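Local structure of Alpha/beta fold hydrolase (Pseudomonas aeruginosa, 6I8W) at residues H43-D48 with A124-R129; R83-R88 with H299-L304; A144-A147 with Q153-S156; R259-S264 with C284-M289; V268-P271 with R275-V278. The protein probably hydrolyses ester bonds of lipids, as a membrane-bound phospholipase A of the alpha/beta hydrolase fold. One frame throughout, in Å; residues are numbered along the deposited sequence.

The five contacts are spread over one alpha/beta hydrolase domain. Contact 1 lies at one outer strand of the mixed sheet, 41-47, and contact 5 at the other, 276-281, with centres about 31 Å apart. Contact 3 packs helix 138-149 on strand 154-160, between them in the sheet order. Its Gln153 touches Arg129 of contact 1. Contact 2 ties the loop before strand 90-94 to helix 293-308, which touches contact 3 at Ser156 and contact 5 at Ser277. Contact 4 carries the probable catalytic histidine. Along the chain, contacts 1 and 2 cross, and contacts 3, 4 and 5 fall between the segments of contact 2. Together they join both sheet edges, flanking helices and the probable active site.

Contact 1: residues H43-D48 with A124-R129; sequences HSVQVD and AAIGVR. With CO2 (carbon dioxide), chain F.
Val47 and Ala125 bring the two backbones closest, with 6.9 Å between their CA atoms. Residues 43-47 form the end of an edge strand. Residues 124-125 are the last two residues of helix 112-125, and the chain leaves helical geometry at Ile126. Gly127 then takes positive phi (80°) as the C-prime residue of a Schellman motif. Its N bonds to Ala124 O at 3.0 Å, and Val128 N reaches back to Ala123 O.

The contact itself is purely apolar. Val45 and Val47 alternate with Ser44 and Gln46 along the strand, so the valines point to the helix end and the other two away. The methyl of Ala125 touches both valines. Its CB is 4.0 Å from Val45 CG2 and equally far from Val47 CG2. Val45 uses its second branch as well: CG1 lies 4.2 Å from Ile126 CG2. The Val45 torsion explains this division. CG2 is anti to the backbone N and reaches Ala125, while CG1 (chi1 60°) sits between N and the carbonyl carbon and faces Ile126. The Val45 and Ile126 side chains cross at about a right angle.

A carbon dioxide molecule lies near the start of the strand. One of its oxygens, O1, is at the edge of the His43 ring, 3.4 Å from His43 CB.

Strand 41-47 is an outermost strand of the sheet and pairs antiparallel with strand 50-57. Tyr54 of that strand touches both Val45 and Ile126, and Ile52 touches Val47. Phe122 and Asn121 of helix 112-125 continue the packing on the two valines.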
# COMPACT_ATOMS: atom_id res chain seq x y z
N HIS A 43 -15.08 5.57 -3.03
CA HIS A 43 -15.44 6.92 -3.39
C HIS A 43 -14.28 7.53 -4.16
O HIS A 43 -13.24 6.89 -4.33
CB HIS A 43 -15.73 7.75 -2.14
CG HIS A 43 -16.71 7.11 -1.21
ND1 HIS A 43 -18.07 7.25 -1.36
CD2 HIS A 43 -16.52 6.29 -0.15
CE1 HIS A 43 -18.68 6.56 -0.41
NE2 HIS A 43 -17.77 5.96 0.33
N SER A 44 -14.46 8.76 -4.63
CA SER A 44 -13.35 9.49 -5.21
C SER A 44 -13.49 10.97 -4.91
O SER A 44 -14.58 11.46 -4.64
CB SER A 44 -13.26 9.26 -6.72
OG SER A 44 -14.29 9.94 -7.39
N VAL A 45 -12.36 11.66 -4.90
CA VAL A 45 -12.35 13.10 -4.68
C VAL A 45 -11.21 13.70 -5.49
O VAL A 45 -10.14 13.10 -5.63
CB VAL A 45 -12.22 13.43 -3.16
CG1 VAL A 45 -10.94 12.87 -2.58
CG2 VAL A 45 -12.32 14.95 -2.93
N GLN A 46 -11.45 14.89 -6.03
CA GLN A 46 -10.43 15.62 -6.77
C GLN A 46 -9.55 16.43 -5.82
O GLN A 46 -10.05 17.26 -5.06
CB GLN A 46 -11.08 16.56 -7.80
CG GLN A 46 -11.90 15.83 -8.85
CD GLN A 46 -12.79 16.78 -9.65
OE1 GLN A 46 -12.99 17.93 -9.27
NE2 GLN A 46 -13.32 16.29 -10.77
N VAL A 47 -8.25 16.20 -5.90
CA VAL A 47 -7.26 16.88 -5.07
C VAL A 47 -6.19 17.44 -5.99
O VAL A 47 -5.52 16.67 -6.68
CB VAL A 47 -6.64 15.92 -4.03
CG1 VAL A 47 -5.66 16.67 -3.16
CG2 VAL A 47 -7.73 15.23 -3.20
N ASP A 48 -6.06 18.77 -6.02
CA ASP A 48 -5.21 19.48 -6.98
C ASP A 48 -5.50 18.95 -8.39
O ASP A 48 -4.57 18.70 -9.19
CB ASP A 48 -3.72 19.37 -6.66
CG ASP A 48 -3.33 20.15 -5.40
OD1 ASP A 48 -3.82 21.28 -5.20
OD2 ASP A 48 -2.48 19.65 -4.64
N ALA A 124 -7.56 16.86 4.09
CA ALA A 124 -8.36 18.08 4.15
C ALA A 124 -9.58 17.99 3.23
O ALA A 124 -10.67 18.45 3.57
CB ALA A 124 -7.51 19.33 3.81
N ALA A 125 -9.38 17.39 2.06
CA ALA A 125 -10.44 17.31 1.07
C ALA A 125 -11.61 16.44 1.55
O ALA A 125 -12.76 16.68 1.17
CB ALA A 125 -9.90 16.76 -0.25
N ILE A 126 -11.34 15.43 2.38
CA ILE A 126 -12.45 14.63 2.91
C ILE A 126 -12.84 15.05 4.33
O ILE A 126 -13.62 14.38 5.00
CB ILE A 126 -12.14 13.11 2.89
CG1 ILE A 126 -10.91 12.78 3.74
CG2 ILE A 126 -11.94 12.63 1.45
CD1 ILE A 126 -10.77 11.28 4.05
N GLY A 127 -12.28 16.17 4.77
CA GLY A 127 -12.73 16.80 6.00
C GLY A 127 -12.16 16.18 7.26
O GLY A 127 -12.79 16.23 8.31
N VAL A 128 -10.97 15.60 7.16
CA VAL A 128 -10.33 15.01 8.32
C VAL A 128 -9.17 15.90 8.75
O VAL A 128 -8.29 16.21 7.95
CB VAL A 128 -9.81 13.59 8.02
CG1 VAL A 128 -9.01 13.06 9.20
CG2 VAL A 128 -10.99 12.66 7.69
N ARG A 129 -9.17 16.31 10.02
CA ARG A 129 -8.19 17.28 10.53
C ARG A 129 -7.16 16.65 11.46
O ARG A 129 -6.04 17.13 11.58
CB ARG A 129 -8.91 18.42 11.26
C CO2 F . -17.33 9.24 -5.50
O1 CO2 F . -17.50 9.53 -4.42
O2 CO2 F . -17.16 8.95 -6.58

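Contact 2: residues R83-R88 with H299-L304; sequences RPLTER and HYQAFL. With CO2 (carbon dioxide), chain H.
Leu85 and Gln301 mark the closest backbone approach, 7.8 Å between CA atoms, where the loop 83-88 passes one side of the helix 299-304. In this alpha/beta hydrolase fold the loop leads into strand 90-94, and the helix belongs to the long helix 293-308 near the C-terminus.

Two pairs of side chains make the contact. The first is apolar. Leu85 CD1 meets the edge of the Tyr300 ring, 4.1 Å from Tyr300 CD2 and near the ring plane. The two side chains cross at about a right angle. Leu304 CD1 of the same helix lies 3.8 Å above one face of that ring, offset toward the rim. Leu85 and Tyr300 are both buried.

The second pair is polar but is not a hydrogen bond. The guanidinium of Arg88 and the amide of Gln301 stack with their planes 11° apart. The amide carbon lies over one face of the guanidinium. Gln301 gets there through a bend at chi2 (65°), which lays its amide against the Arg88 guanidinium.

The polar ends find their main partners elsewhere. Arg88 NH2 forms a salt bridge with Asp305, and Gln301 NE2 bonds to Tyr89 OH.

Tyr89 and Leu304 also line a carbon dioxide site with His132 and Arg308. Tyr89 OH hydrogen-bonds to the bound carbon dioxide. In the stack, the shortest distance to the amide carbon is 3.1 Å, from Arg88 NH1 to Gln301 CD.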
# COMPACT_ATOMS: atom_id res chain seq x y z
N ARG A 83 -10.80 -4.95 8.25
CA ARG A 83 -12.03 -5.60 8.69
C ARG A 83 -12.26 -5.48 10.21
O ARG A 83 -13.33 -5.05 10.65
CB ARG A 83 -12.02 -7.06 8.23
CG ARG A 83 -13.20 -7.89 8.67
CD ARG A 83 -13.51 -8.91 7.60
NE ARG A 83 -14.06 -10.18 8.11
CZ ARG A 83 -15.29 -10.34 8.57
NH1 ARG A 83 -16.13 -9.30 8.62
NH2 ARG A 83 -15.70 -11.53 9.00
N PRO A 84 -11.25 -5.85 11.04
CA PRO A 84 -11.57 -5.69 12.48
C PRO A 84 -11.52 -4.25 12.99
O PRO A 84 -11.90 -3.99 14.12
CB PRO A 84 -10.49 -6.53 13.18
CG PRO A 84 -9.35 -6.52 12.23
CD PRO A 84 -9.97 -6.57 10.85
N LEU A 85 -11.04 -3.33 12.15
CA LEU A 85 -10.87 -1.93 12.55
C LEU A 85 -12.10 -1.05 12.31
O LEU A 85 -12.27 -0.05 13.00
CB LEU A 85 -9.67 -1.32 11.79
CG LEU A 85 -8.36 -2.07 12.01
CD1 LEU A 85 -7.23 -1.44 11.21
CD2 LEU A 85 -8.06 -2.06 13.50
N THR A 86 -12.94 -1.40 11.34
CA THR A 86 -14.04 -0.52 10.98
C THR A 86 -15.16 -0.50 12.04
O THR A 86 -16.01 0.38 12.02
CB THR A 86 -14.67 -0.90 9.62
OG1 THR A 86 -14.95 -2.30 9.60
CG2 THR A 86 -13.71 -0.59 8.49
N GLU A 87 -15.13 -1.44 12.98
CA GLU A 87 -16.10 -1.43 14.08
C GLU A 87 -15.86 -0.25 15.01
O GLU A 87 -16.81 0.35 15.50
CB GLU A 87 -16.02 -2.73 14.90
N ARG A 88 -14.60 0.10 15.21
CA ARG A 88 -14.21 1.10 16.20
C ARG A 88 -13.60 2.36 15.60
O ARG A 88 -13.44 3.37 16.28
CB ARG A 88 -13.21 0.49 17.19
CG ARG A 88 -13.84 -0.60 18.07
CD ARG A 88 -12.79 -1.27 18.95
NE ARG A 88 -12.08 -0.31 19.78
CZ ARG A 88 -10.97 -0.58 20.46
NH1 ARG A 88 -10.44 -1.80 20.40
NH2 ARG A 88 -10.38 0.35 21.19
N HIS A 299 -2.03 -6.44 16.66
CA HIS A 299 -0.86 -5.70 17.17
C HIS A 299 -1.11 -4.19 17.07
O HIS A 299 -0.82 -3.42 17.99
CB HIS A 299 0.42 -6.06 16.40
CG HIS A 299 1.05 -7.35 16.82
ND1 HIS A 299 1.46 -7.61 18.11
CD2 HIS A 299 1.41 -8.43 16.09
CE1 HIS A 299 2.01 -8.81 18.17
NE2 HIS A 299 2.01 -9.33 16.95
N TYR A 300 -1.65 -3.77 15.93
CA TYR A 300 -1.95 -2.36 15.70
C TYR A 300 -3.03 -1.84 16.67
O TYR A 300 -2.88 -0.76 17.23
CB TYR A 300 -2.40 -2.15 14.25
CG TYR A 300 -2.61 -0.71 13.85
CD1 TYR A 300 -1.72 0.29 14.24
CD2 TYR A 300 -3.70 -0.35 13.05
CE1 TYR A 300 -1.91 1.62 13.85
CE2 TYR A 300 -3.89 0.98 12.65
CZ TYR A 300 -2.99 1.95 13.06
OH TYR A 300 -3.17 3.25 12.67
N GLN A 301 -4.11 -2.62 16.88
CA GLN A 301 -5.13 -2.23 17.85
C GLN A 301 -4.55 -2.10 19.25
O GLN A 301 -4.94 -1.22 20.03
CB GLN A 301 -6.28 -3.24 17.88
CG GLN A 301 -7.37 -2.84 18.87
CD GLN A 301 -8.08 -1.56 18.46
OE1 GLN A 301 -8.98 -1.58 17.62
NE2 GLN A 301 -7.69 -0.43 19.08
N ALA A 302 -3.62 -2.99 19.58
CA ALA A 302 -2.99 -2.95 20.90
C ALA A 302 -2.21 -1.65 21.05
O ALA A 302 -2.28 -0.97 22.08
CB ALA A 302 -2.09 -4.17 21.10
N PHE A 303 -1.43 -1.34 20.02
CA PHE A 303 -0.68 -0.09 19.95
C PHE A 303 -1.60 1.12 20.12
O PHE A 303 -1.36 1.97 20.97
CB PHE A 303 0.08 -0.01 18.61
CG PHE A 303 0.59 1.38 18.27
CD1 PHE A 303 1.69 1.92 18.93
CD2 PHE A 303 -0.02 2.13 17.27
CE1 PHE A 303 2.16 3.19 18.61
CE2 PHE A 303 0.45 3.40 16.94
CZ PHE A 303 1.54 3.92 17.60
N LEU A 304 -2.69 1.16 19.34
CA LEU A 304 -3.65 2.27 19.42
C LEU A 304 -4.28 2.39 20.81
O LEU A 304 -4.56 3.49 21.29
CB LEU A 304 -4.76 2.08 18.39
CG LEU A 304 -4.32 2.23 16.93
CD1 LEU A 304 -5.47 1.83 16.02
CD2 LEU A 304 -3.88 3.67 16.66
C CO2 H . -7.10 5.16 20.06
O1 CO2 H . -6.08 5.63 20.13
O2 CO2 H . -8.10 4.67 19.98

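Contact 3: residues A144-A147 with Q153-S156; sequences ALYA and QVLS
Tyr146 and Ala147 meet Gln153 and Val154 in a buried helix-to-strand contact. It lies within the beta-alpha-beta unit formed by strand 131-136, helix 138-149 and strand 154-160. This unit is central to an alpha/beta hydrolase fold. Only five residues separate the two segments, so the contact closes the turn from the helix back into the sheet. The CA atoms of Ala147 and Val154 come within 5.9 Å.

One hydrogen bond links the segments. Tyr146 OH donates to Gln153 OE1 at 2.7 Å. The acceptor lies at the edge of the tyrosine ring, near its plane. The C=O...donor angle is 156°, and the hydroxyl is tilted 24° from the carbonyl plane. Ring and amide planes stand almost perpendicular. The tyrosine reaches across because its CG is anti to the backbone N (chi1 -172°), which points the ring outward from the helix and its hydroxyl to Gln153, just before the strand. Gln153 meets it with an extended chain beyond CG.

Val154 packs closer to the backbone with both branches. Val154 CG2 packs on the helix itself, 3.8 Å from Ala147 CA, and lies 4.2 Å from Tyr146 CD1. Val154 CG1 is 4.1 Å from Ala147 CB. The small alanine is consistent with this close approach of helix and strand.

Helix 112-125 covers the tyrosine through Val119, Ala120 and Ala123. Leu133 of strand 131-136 touches both Tyr146 and Val154. Farther along, Ser156 OG hydrogen-bonds to His132 ND1, and Ser156 packs against helix 293-308.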
# COMPACT_ATOMS: atom_id res chain seq x y z
N ALA A 144 5.64 8.77 7.13
CA ALA A 144 6.61 9.34 8.06
C ALA A 144 6.84 10.82 7.76
O ALA A 144 6.92 11.64 8.67
CB ALA A 144 7.92 8.57 8.02
N LEU A 145 6.90 11.18 6.48
CA LEU A 145 7.13 12.59 6.11
C LEU A 145 5.93 13.46 6.46
O LEU A 145 6.09 14.60 6.91
CB LEU A 145 7.47 12.73 4.63
CG LEU A 145 8.84 12.20 4.23
CD1 LEU A 145 9.02 12.28 2.72
CD2 LEU A 145 9.96 12.95 4.97
N TYR A 146 4.73 12.93 6.25
CA TYR A 146 3.51 13.62 6.67
C TYR A 146 3.58 13.93 8.17
O TYR A 146 3.36 15.07 8.59
CB TYR A 146 2.29 12.74 6.32
CG TYR A 146 0.89 13.33 6.49
CD1 TYR A 146 0.67 14.50 7.21
CD2 TYR A 146 -0.21 12.68 5.96
CE1 TYR A 146 -0.62 15.01 7.37
CE2 TYR A 146 -1.49 13.18 6.11
CZ TYR A 146 -1.69 14.33 6.82
OH TYR A 146 -2.98 14.81 6.96
N ALA A 147 3.90 12.91 8.97
CA ALA A 147 3.98 13.06 10.42
C ALA A 147 5.06 14.07 10.84
O ALA A 147 4.90 14.77 11.84
CB ALA A 147 4.23 11.70 11.10
N GLN A 153 -1.49 17.43 13.07
CA GLN A 153 -2.57 16.63 12.53
C GLN A 153 -2.50 15.15 12.91
O GLN A 153 -3.51 14.45 12.86
CB GLN A 153 -2.60 16.74 11.00
CG GLN A 153 -2.85 18.14 10.45
CD GLN A 153 -2.84 18.17 8.92
OE1 GLN A 153 -3.22 17.20 8.26
NE2 GLN A 153 -2.40 19.28 8.36
N VAL A 154 -1.33 14.67 13.31
CA VAL A 154 -1.11 13.23 13.37
C VAL A 154 -1.14 12.70 14.80
O VAL A 154 -0.29 13.03 15.63
CB VAL A 154 0.22 12.86 12.71
CG1 VAL A 154 0.45 11.35 12.77
CG2 VAL A 154 0.24 13.34 11.24
N LEU A 155 -2.13 11.87 15.08
CA LEU A 155 -2.34 11.32 16.42
C LEU A 155 -1.44 10.12 16.69
O LEU A 155 -1.05 9.87 17.83
CB LEU A 155 -3.80 10.93 16.60
CG LEU A 155 -4.82 12.05 16.40
CD1 LEU A 155 -6.22 11.46 16.36
CD2 LEU A 155 -4.69 13.11 17.50
N SER A 156 -1.14 9.34 15.66
CA SER A 156 -0.19 8.25 15.79
C SER A 156 0.28 7.84 14.40
O SER A 156 -0.37 8.17 13.40
CB SER A 156 -0.78 7.04 16.52
OG SER A 156 -1.69 6.32 15.69

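Contact 4: residues R259-S264 with C284-M289; sequences RVLDVS and CGHVPM. With MYR (myristic acid), chain C.
His286 has the most surface buried here, and Val260 and Leu261 bury it. The CA atoms of Val260 and His286 are 6.3 Å apart. Val260 lies over one face of the imidazole in a CH-pi contact. Its CB is 3.6 Å from the ring centroid and only 7° off the ring normal. The two methyls spread over the ring from there: CG2 is 3.5 Å from His286 CG, while CG1 leans to the NE2 side. Leu261 comes at the edge instead, with CD1 3.8 Å from His286 CE1. The histidine CG is anti to its backbone N (chi1 -178°), which extends the ring toward the valine.

The ring nitrogens bond outside these segments. ND1 hydrogen-bonds to Asp258 OD2 and NE2 to Ser137. The other Asp258 oxygen, OD1, accepts from Val260 N and Leu261 N, so the loop packing on the ring also holds its acid partner. A water accepts from Arg259 N at 2.9 Å and, weakly, from His286 N. The carboxylate end of a bound myristic acid lies nearby, with O2 4.0 Å from His286 NE2.

This geometry is consistent with the Ser-His-Asp catalytic triad of alpha/beta hydrolases, with Ser137 on the nucleophile elbow.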
# COMPACT_ATOMS: atom_id res chain seq x y z
N ARG A 259 12.16 -9.49 2.56
CA ARG A 259 13.28 -9.53 1.62
C ARG A 259 13.42 -8.21 0.86
O ARG A 259 14.46 -7.94 0.24
CB ARG A 259 13.12 -10.69 0.64
CG ARG A 259 13.34 -12.06 1.26
CD ARG A 259 12.60 -13.16 0.51
NE ARG A 259 13.06 -13.35 -0.87
CZ ARG A 259 12.60 -14.31 -1.67
NH1 ARG A 259 11.68 -15.14 -1.22
NH2 ARG A 259 13.06 -14.43 -2.92
N VAL A 260 12.38 -7.39 0.92
CA VAL A 260 12.35 -6.13 0.19
C VAL A 260 13.06 -5.02 0.95
O VAL A 260 13.88 -4.30 0.39
CB VAL A 260 10.89 -5.71 -0.09
CG1 VAL A 260 10.84 -4.50 -1.02
CG2 VAL A 260 10.10 -6.87 -0.66
N LEU A 261 12.73 -4.87 2.22
CA LEU A 261 13.34 -3.87 3.10
C LEU A 261 13.71 -4.57 4.41
O LEU A 261 12.88 -5.28 5.00
CB LEU A 261 12.39 -2.71 3.36
CG LEU A 261 11.91 -1.95 2.11
CD1 LEU A 261 10.86 -0.93 2.52
CD2 LEU A 261 13.07 -1.28 1.42
N ASP A 262 14.94 -4.39 4.86
CA ASP A 262 15.46 -5.27 5.89
C ASP A 262 15.00 -4.90 7.29
O ASP A 262 14.89 -3.72 7.63
CB ASP A 262 16.98 -5.31 5.85
CG ASP A 262 17.52 -6.52 6.54
OD1 ASP A 262 17.47 -7.60 5.92
OD2 ASP A 262 17.93 -6.41 7.72
N VAL A 263 14.73 -5.92 8.11
CA VAL A 263 14.28 -5.72 9.49
C VAL A 263 15.27 -4.89 10.32
O VAL A 263 14.87 -4.26 11.30
CB VAL A 263 14.01 -7.08 10.21
CG1 VAL A 263 15.31 -7.86 10.42
CG2 VAL A 263 13.25 -6.87 11.52
N SER A 264 16.54 -4.88 9.93
CA SER A 264 17.52 -4.07 10.64
C SER A 264 17.24 -2.56 10.51
O SER A 264 17.88 -1.74 11.18
CB SER A 264 18.95 -4.38 10.15
OG SER A 264 19.14 -4.03 8.78
N CYS A 284 7.41 -13.96 8.71
CA CYS A 284 6.52 -13.12 7.94
C CYS A 284 7.31 -12.25 6.97
O CYS A 284 8.47 -11.90 7.23
CB CYS A 284 5.67 -12.24 8.87
SG CYS A 284 4.36 -11.37 8.03
N GLY A 285 6.69 -11.91 5.85
CA GLY A 285 7.41 -11.15 4.83
C GLY A 285 7.15 -9.66 4.89
O GLY A 285 6.84 -9.09 5.94
N HIS A 286 7.25 -9.04 3.72
CA HIS A 286 7.20 -7.60 3.53
C HIS A 286 5.83 -6.94 3.74
O HIS A 286 5.74 -5.73 3.96
CB HIS A 286 7.69 -7.29 2.11
CG HIS A 286 7.74 -5.84 1.77
ND1 HIS A 286 8.42 -4.92 2.53
CD2 HIS A 286 7.24 -5.15 0.71
CE1 HIS A 286 8.31 -3.72 1.98
NE2 HIS A 286 7.59 -3.84 0.88
N VAL A 287 4.75 -7.72 3.64
CA VAL A 287 3.42 -7.11 3.77
C VAL A 287 2.58 -7.85 4.82
O VAL A 287 1.61 -8.53 4.50
CB VAL A 287 2.69 -7.06 2.38
CG1 VAL A 287 3.35 -5.99 1.46
CG2 VAL A 287 2.72 -8.41 1.69
N PRO A 288 2.97 -7.70 6.11
CA PRO A 288 2.28 -8.41 7.20
C PRO A 288 0.77 -8.18 7.19
O PRO A 288 0.00 -9.12 7.48
CB PRO A 288 2.91 -7.80 8.48
CG PRO A 288 4.14 -7.11 8.06
CD PRO A 288 4.03 -6.80 6.58
N MET A 289 0.33 -6.97 6.85
CA MET A 289 -1.10 -6.65 6.86
C MET A 289 -1.85 -7.43 5.77
O MET A 289 -3.07 -7.53 5.84
CB MET A 289 -1.33 -5.15 6.69
CG MET A 289 -1.23 -4.66 5.25
SD MET A 289 0.52 -4.50 4.73
CE MET A 289 0.28 -3.74 3.12
C1 MYR C . 4.49 -3.79 -2.13
O1 MYR C . 4.01 -3.12 -1.19
O2 MYR C . 5.63 -3.58 -2.60
C2 MYR C . 3.69 -4.96 -2.67
C3 MYR C . 2.35 -5.06 -1.95
C4 MYR C . 1.66 -6.40 -2.21
C5 MYR C . 1.21 -6.54 -3.66
C6 MYR C . 0.33 -7.77 -3.80
C7 MYR C . -1.09 -7.40 -4.24
C8 MYR C . -2.12 -8.24 -3.49
C9 MYR C . -3.27 -8.68 -4.40
C10 MYR C . -4.55 -7.92 -4.06
C11 MYR C . -5.78 -8.56 -4.71
C12 MYR C . -6.95 -7.58 -4.69
C13 MYR C . -8.27 -8.33 -4.62
C14 MYR C . -9.22 -7.62 -3.67
O HOH W 1 9.53 -10.39 1.58

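Contact 5: residues V268-P271 with R275-V278; sequences VMRP and RPSV
Arg270 packs on Pro276 and Val278 at the surface, where the chain following helix 265-269 meets the edge strand 276-281. The contact belongs to a beta-alpha-beta unit of the alpha/beta hydrolase fold, made of strand 250-255, helix 265-269 and strand 276-281. The turn between the segments is short, three residues. Arg270 and Pro276 have the nearest CA atoms, 6.1 Å apart.

The arginine makes the contact with its aliphatic part. Its CG lies anti to the backbone N (chi1 -160°), and the next torsion keeps the chain extended (chi2 167°). This carries the chain past the proline and on toward the valine. Arg270 CG is 4.2 Å from Pro276 CG, and Arg270 CD is 3.9 Å from Val278 CG2. The chain bends at chi3 (143°), beyond the atoms that do the packing. It crosses each of its two partners at about a right angle.

Pro276 and Val278 are two apart in the strand, so both side chains point to the helix, while Ser277 between them points away. Pro276 offers the tip of its ring. Val278 presents CG2, the branch anti to its carbonyl carbon. The contact is by van der Waals packing alone.

Beside it, Met269 turns inward and packs on Leu252 and Trp254 of strand 250-255. Ser277 pairs through its backbone with Thr250 and Leu252 of that strand. Pro271 lines a carbon dioxide site with Leu272, Leu273 and Lys274. Pro276 also meets the arginine backbone: its CG lies 3.7 Å from Arg270 O.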
# COMPACT_ATOMS: atom_id res chain seq x y z
N VAL A 268 17.88 1.39 13.07
CA VAL A 268 18.19 2.74 12.63
C VAL A 268 17.16 3.72 13.20
O VAL A 268 17.51 4.78 13.70
CB VAL A 268 18.21 2.86 11.09
CG1 VAL A 268 18.28 4.32 10.66
CG2 VAL A 268 19.38 2.06 10.51
N MET A 269 15.89 3.34 13.15
CA MET A 269 14.80 4.27 13.46
C MET A 269 14.52 4.44 14.95
O MET A 269 14.11 5.52 15.39
CB MET A 269 13.52 3.81 12.75
CG MET A 269 13.62 3.92 11.24
SD MET A 269 12.03 3.53 10.48
CE MET A 269 11.95 1.76 10.73
N ARG A 270 14.66 3.36 15.70
CA ARG A 270 14.30 3.36 17.11
C ARG A 270 14.97 4.50 17.91
O ARG A 270 14.26 5.27 18.56
CB ARG A 270 14.60 1.99 17.70
CG ARG A 270 13.88 1.68 18.96
CD ARG A 270 14.03 0.21 19.26
NE ARG A 270 14.16 -0.03 20.68
CZ ARG A 270 14.82 -1.05 21.21
NH1 ARG A 270 15.41 -1.95 20.42
NH2 ARG A 270 14.89 -1.18 22.52
N PRO A 271 16.32 4.64 17.85
CA PRO A 271 16.99 5.73 18.58
C PRO A 271 16.59 7.13 18.12
O PRO A 271 16.82 8.10 18.84
CB PRO A 271 18.49 5.53 18.26
CG PRO A 271 18.60 4.16 17.74
CD PRO A 271 17.30 3.84 17.08
N ARG A 275 8.97 8.57 20.53
CA ARG A 275 8.04 7.60 21.13
C ARG A 275 7.83 6.36 20.28
O ARG A 275 6.74 6.15 19.74
CB ARG A 275 6.69 8.29 21.39
CG ARG A 275 6.77 9.51 22.32
CD ARG A 275 5.38 10.10 22.55
NE ARG A 275 4.44 9.12 23.07
CZ ARG A 275 3.14 9.34 23.24
NH1 ARG A 275 2.63 10.53 22.94
NH2 ARG A 275 2.34 8.38 23.68
N PRO A 276 8.86 5.51 20.18
CA PRO A 276 8.74 4.31 19.34
C PRO A 276 8.12 3.13 20.07
O PRO A 276 8.39 2.93 21.25
CB PRO A 276 10.20 4.02 18.96
CG PRO A 276 10.99 4.47 20.17
CD PRO A 276 10.20 5.61 20.80
N SER A 277 7.27 2.38 19.38
CA SER A 277 6.88 1.03 19.78
C SER A 277 7.41 0.08 18.71
O SER A 277 7.59 0.48 17.56
CB SER A 277 5.35 0.88 19.91
OG SER A 277 4.81 1.73 20.91
N VAL A 278 7.62 -1.18 19.07
CA VAL A 278 8.17 -2.12 18.11
C VAL A 278 7.36 -3.42 18.10
O VAL A 278 7.02 -3.95 19.15
CB VAL A 278 9.65 -2.46 18.42
CG1 VAL A 278 10.17 -3.54 17.48
CG2 VAL A 278 10.54 -1.20 18.34